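Local atomic coordinates of putative hydrolase (Chloroflexus aurantiacus J-10-fl, PDB entry 3CMN), a protein that is probably a zinc-dependent peptidase of the zincin-like family, crystallised as a largely helical apoenzyme with a novel fold. Residues A[175-180]-A[284-289]. Sequence-based numbering, arbitrary orientation.
Sequences EDFRLW and NQIEQQ
F177 and I286 are the nearest backbone neighbours, their CA atoms 7.1 Å apart, where the first turns of helix 174-193 meet those of helix 283-307. The axes of the two short segments approach to 10.7 Å and cross at -70°. Further along, helix 174-193 carries an HExxH pattern (H184, E185, H188), consistent with the active-site helix of a zincin-like metallopeptidase, though no metal is bound there in this model. I286 carries most of the apolar contact. Its CG2, anti to the backbone N, sits over one face of the W180 indole, 3.9 Å from the centroid of the five-membered ring and almost on its normal, a CH-pi contact. I286 CG2 also lies 4.2 Å from F177 CD1, set obliquely to that ring. On the other branch, the I286 CD1 methyl rests against the backbone of D176 in van der Waals contact, 3.9 Å from D176 O. Helix 160-169 packs on F177, and L280 and M272 pack on W180, whose ring also lies nearly parallel to that of H184. D176 turns its carboxylate to S282, just ahead of helix 283-307. E287 bends at chi2 (-51°), bringing its carboxylate to the indole edge, where W180 NE1 donates to E287 OE2 at 2.9 Å. With an alanine at W180 the indole N-H and face are gone, and the E287 carboxylate would probably be free to turn. The N-H...O angle is 162°, with OE2 nearly in the ring plane but NE1 well above the carboxylate plane.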
ATOM      1  N   GLU A 175      19.746   0.393  -9.915  1.00 35.54           N
ATOM      2  CA  GLU A 175      19.169   1.716 -10.083  1.00 35.32           C
ATOM      3  C   GLU A 175      17.707   1.713 -10.513  1.00 34.82           C
ATOM      4  O   GLU A 175      16.868   2.384  -9.918  1.00 34.22           O
ATOM      5  CB  GLU A 175      19.991   2.501 -11.105  1.00 34.52           C
ATOM      6  CG  GLU A 175      19.568   3.941 -11.316  1.00 32.66           C
ATOM      7  CD  GLU A 175      19.956   4.857 -10.167  1.00 34.96           C
ATOM      8  OE1 GLU A 175      20.723   4.432  -9.269  1.00 35.41           O
ATOM      9  OE2 GLU A 175      19.495   6.021 -10.167  1.00 35.00           O
ATOM     10  N   ASP A 176      17.402   0.962 -11.559  1.00 35.99           N
ATOM     11  CA  ASP A 176      16.042   0.927 -12.082  1.00 36.65           C
ATOM     12  C   ASP A 176      14.985   0.402 -11.119  1.00 35.91           C
ATOM     13  O   ASP A 176      13.891   0.974 -11.014  1.00 35.17           O
ATOM     14  CB  ASP A 176      16.019   0.134 -13.388  1.00 37.65           C
ATOM     15  CG  ASP A 176      16.633   0.906 -14.540  1.00 40.52           C
ATOM     16  OD1 ASP A 176      17.470   1.801 -14.290  1.00 42.30           O
ATOM     17  OD2 ASP A 176      16.287   0.614 -15.700  1.00 42.95           O
ATOM     18  N   PHE A 177      15.298  -0.683 -10.418  1.00 34.39           N
ATOM     19  CA  PHE A 177      14.343  -1.244  -9.479  1.00 34.35           C
ATOM     20  C   PHE A 177      14.055  -0.301  -8.310  1.00 34.56           C
ATOM     21  O   PHE A 177      12.909  -0.146  -7.901  1.00 35.70           O
ATOM     22  CB  PHE A 177      14.828  -2.582  -8.945  1.00 34.18           C
ATOM     23  CG  PHE A 177      13.847  -3.252  -8.035  1.00 36.11           C
ATOM     24  CD1 PHE A 177      12.505  -3.389  -8.409  1.00 38.16           C
ATOM     25  CD2 PHE A 177      14.255  -3.755  -6.810  1.00 37.98           C
ATOM     26  CE1 PHE A 177      11.583  -4.021  -7.572  1.00 37.59           C
ATOM     27  CE2 PHE A 177      13.348  -4.389  -5.961  1.00 39.21           C
ATOM     28  CZ  PHE A 177      12.003  -4.521  -6.347  1.00 40.20           C
ATOM     29  N   ARG A 178      15.089   0.342  -7.781  1.00 32.72           N
ATOM     30  CA  ARG A 178      14.889   1.253  -6.666  1.00 31.23           C
ATOM     31  C   ARG A 178      14.183   2.543  -7.064  1.00 30.97           C
ATOM     32  O   ARG A 178      13.545   3.179  -6.231  1.00 31.82           O
ATOM     33  CB  ARG A 178      16.223   1.531  -5.968  1.00 29.89           C
ATOM     34  CG  ARG A 178      16.684   0.337  -5.170  1.00 28.54           C
ATOM     35  CD  ARG A 178      18.028   0.565  -4.550  1.00 31.27           C
ATOM     36  NE  ARG A 178      18.453  -0.608  -3.796  1.00 31.59           N
ATOM     37  CZ  ARG A 178      18.786  -1.769  -4.342  1.00 31.07           C
ATOM     38  NH1 ARG A 178      18.751  -1.925  -5.659  1.00 31.98           N
ATOM     39  NH2 ARG A 178      19.158  -2.773  -3.562  1.00 33.23           N
ATOM     40  N   LEU A 179      14.300   2.936  -8.328  1.00 31.68           N
ATOM     41  CA  LEU A 179      13.600   4.124  -8.791  1.00 30.82           C
ATOM     42  C   LEU A 179      12.154   3.692  -8.988  1.00 30.09           C
ATOM     43  O   LEU A 179      11.227   4.449  -8.727  1.00 30.62           O
ATOM     44  CB  LEU A 179      14.166   4.653 -10.115  1.00 28.95           C
ATOM     45  CG  LEU A 179      13.355   5.817 -10.718  1.00 29.96           C
ATOM     46  CD1 LEU A 179      13.316   6.983  -9.717  1.00 26.04           C
ATOM     47  CD2 LEU A 179      13.962   6.263 -12.048  1.00 30.06           C
ATOM     48  N   TRP A 180      11.978   2.456  -9.437  1.00 31.90           N
ATOM     49  CA  TRP A 180      10.657   1.894  -9.656  1.00 34.53           C
ATOM     50  C   TRP A 180       9.915   1.889  -8.317  1.00 35.16           C
ATOM     51  O   TRP A 180       8.751   2.277  -8.235  1.00 35.64           O
ATOM     52  CB  TRP A 180      10.774   0.463 -10.186  1.00 34.80           C
ATOM     53  CG  TRP A 180       9.448  -0.216 -10.393  1.00 37.84           C
ATOM     54  CD1 TRP A 180       8.651  -0.136 -11.497  1.00 38.32           C
ATOM     55  CD2 TRP A 180       8.749  -1.056  -9.457  1.00 39.84           C
ATOM     56  NE1 TRP A 180       7.505  -0.873 -11.312  1.00 39.13           N
ATOM     57  CE2 TRP A 180       7.537  -1.447 -10.069  1.00 40.02           C
ATOM     58  CE3 TRP A 180       9.030  -1.513  -8.161  1.00 41.49           C
ATOM     59  CZ2 TRP A 180       6.602  -2.275  -9.432  1.00 41.78           C
ATOM     60  CZ3 TRP A 180       8.098  -2.338  -7.526  1.00 42.32           C
ATOM     61  CH2 TRP A 180       6.899  -2.708  -8.166  1.00 42.71           C
ATOM     62  N   ASN A 284       9.725  -2.603 -18.728  1.00 51.04           N
ATOM     63  CA  ASN A 284       9.005  -3.796 -19.151  1.00 52.33           C
ATOM     64  C   ASN A 284       9.556  -5.002 -18.406  1.00 51.75           C
ATOM     65  O   ASN A 284       8.786  -5.833 -17.914  1.00 51.62           O
ATOM     66  CB  ASN A 284       9.126  -3.992 -20.664  1.00 54.68           C
ATOM     67  CG  ASN A 284       8.422  -2.894 -21.452  1.00 57.46           C
ATOM     68  OD1 ASN A 284       7.223  -2.666 -21.289  1.00 59.03           O
ATOM     69  ND2 ASN A 284       9.169  -2.205 -22.307  1.00 60.03           N
ATOM     70  N   GLN A 285      10.882  -5.079 -18.306  1.00 50.73           N
ATOM     71  CA  GLN A 285      11.550  -6.174 -17.609  1.00 50.21           C
ATOM     72  C   GLN A 285      11.029  -6.338 -16.179  1.00 49.28           C
ATOM     73  O   GLN A 285      10.651  -7.441 -15.760  1.00 49.14           O
ATOM     74  CB  GLN A 285      13.064  -5.921 -17.550  1.00 50.80           C
ATOM     75  CG  GLN A 285      13.851  -6.299 -18.811  1.00 53.28           C
ATOM     76  CD  GLN A 285      13.527  -5.427 -20.013  1.00 53.80           C
ATOM     77  OE1 GLN A 285      13.601  -4.202 -19.941  1.00 52.92           O
ATOM     78  NE2 GLN A 285      13.177  -6.060 -21.131  1.00 54.08           N
ATOM     79  N   ILE A 286      11.018  -5.231 -15.438  1.00 48.09           N
ATOM     80  CA  ILE A 286      10.573  -5.227 -14.046  1.00 46.97           C
ATOM     81  C   ILE A 286       9.128  -5.678 -13.905  1.00 47.67           C
ATOM     82  O   ILE A 286       8.839  -6.630 -13.177  1.00 45.80           O
ATOM     83  CB  ILE A 286      10.731  -3.817 -13.411  1.00 44.70           C
ATOM     84  CG1 ILE A 286      12.193  -3.377 -13.481  1.00 42.57           C
ATOM     85  CG2 ILE A 286      10.276  -3.839 -11.960  1.00 42.53           C
ATOM     86  CD1 ILE A 286      12.412  -1.949 -13.056  1.00 41.30           C
ATOM     87  N   GLU A 287       8.225  -4.993 -14.599  1.00 49.73           N
ATOM     88  CA  GLU A 287       6.813  -5.340 -14.541  1.00 52.51           C
ATOM     89  C   GLU A 287       6.643  -6.841 -14.732  1.00 53.05           C
ATOM     90  O   GLU A 287       5.846  -7.474 -14.040  1.00 53.41           O
ATOM     91  CB  GLU A 287       6.027  -4.576 -15.609  1.00 53.74           C
ATOM     92  CG  GLU A 287       5.837  -3.080 -15.321  1.00 56.75           C
ATOM     93  CD  GLU A 287       5.287  -2.803 -13.920  1.00 58.92           C
ATOM     94  OE1 GLU A 287       4.563  -3.661 -13.371  1.00 58.95           O
ATOM     95  OE2 GLU A 287       5.568  -1.716 -13.367  1.00 59.89           O
ATOM     96  N   GLN A 288       7.415  -7.409 -15.656  1.00 54.21           N
ATOM     97  CA  GLN A 288       7.364  -8.845 -15.933  1.00 54.50           C
ATOM     98  C   GLN A 288       7.802  -9.643 -14.714  1.00 53.22           C
ATOM     99  O   GLN A 288       7.062 -10.488 -14.206  1.00 52.53           O
ATOM    100  CB  GLN A 288       8.290  -9.200 -17.092  1.00 56.82           C
ATOM    101  CG  GLN A 288       7.962  -8.506 -18.387  1.00 60.92           C
ATOM    102  CD  GLN A 288       9.004  -8.775 -19.444  1.00 63.82           C
ATOM    103  OE1 GLN A 288       9.249  -9.926 -19.811  1.00 64.83           O
ATOM    104  NE2 GLN A 288       9.637  -7.713 -19.936  1.00 65.82           N
ATOM    105  N   GLN A 289       9.021  -9.367 -14.263  1.00 51.85           N
ATOM    106  CA  GLN A 289       9.620 -10.041 -13.112  1.00 51.42           C
ATOM    107  C   GLN A 289       8.880  -9.867 -11.785  1.00 49.99           C
ATOM    108  O   GLN A 289       8.741 -10.809 -11.006  1.00 49.27           O
ATOM    109  CB  GLN A 289      11.064  -9.552 -12.932  1.00 51.38           C
ATOM    110  CG  GLN A 289      12.002  -9.990 -14.031  1.00 51.39           C
ATOM    111  CD  GLN A 289      12.226 -11.483 -14.016  1.00 50.93           C
ATOM    112  OE1 GLN A 289      12.895 -12.014 -13.128  1.00 52.23           O
ATOM    113  NE2 GLN A 289      11.660 -12.174 -14.991  1.00 50.03           N
TER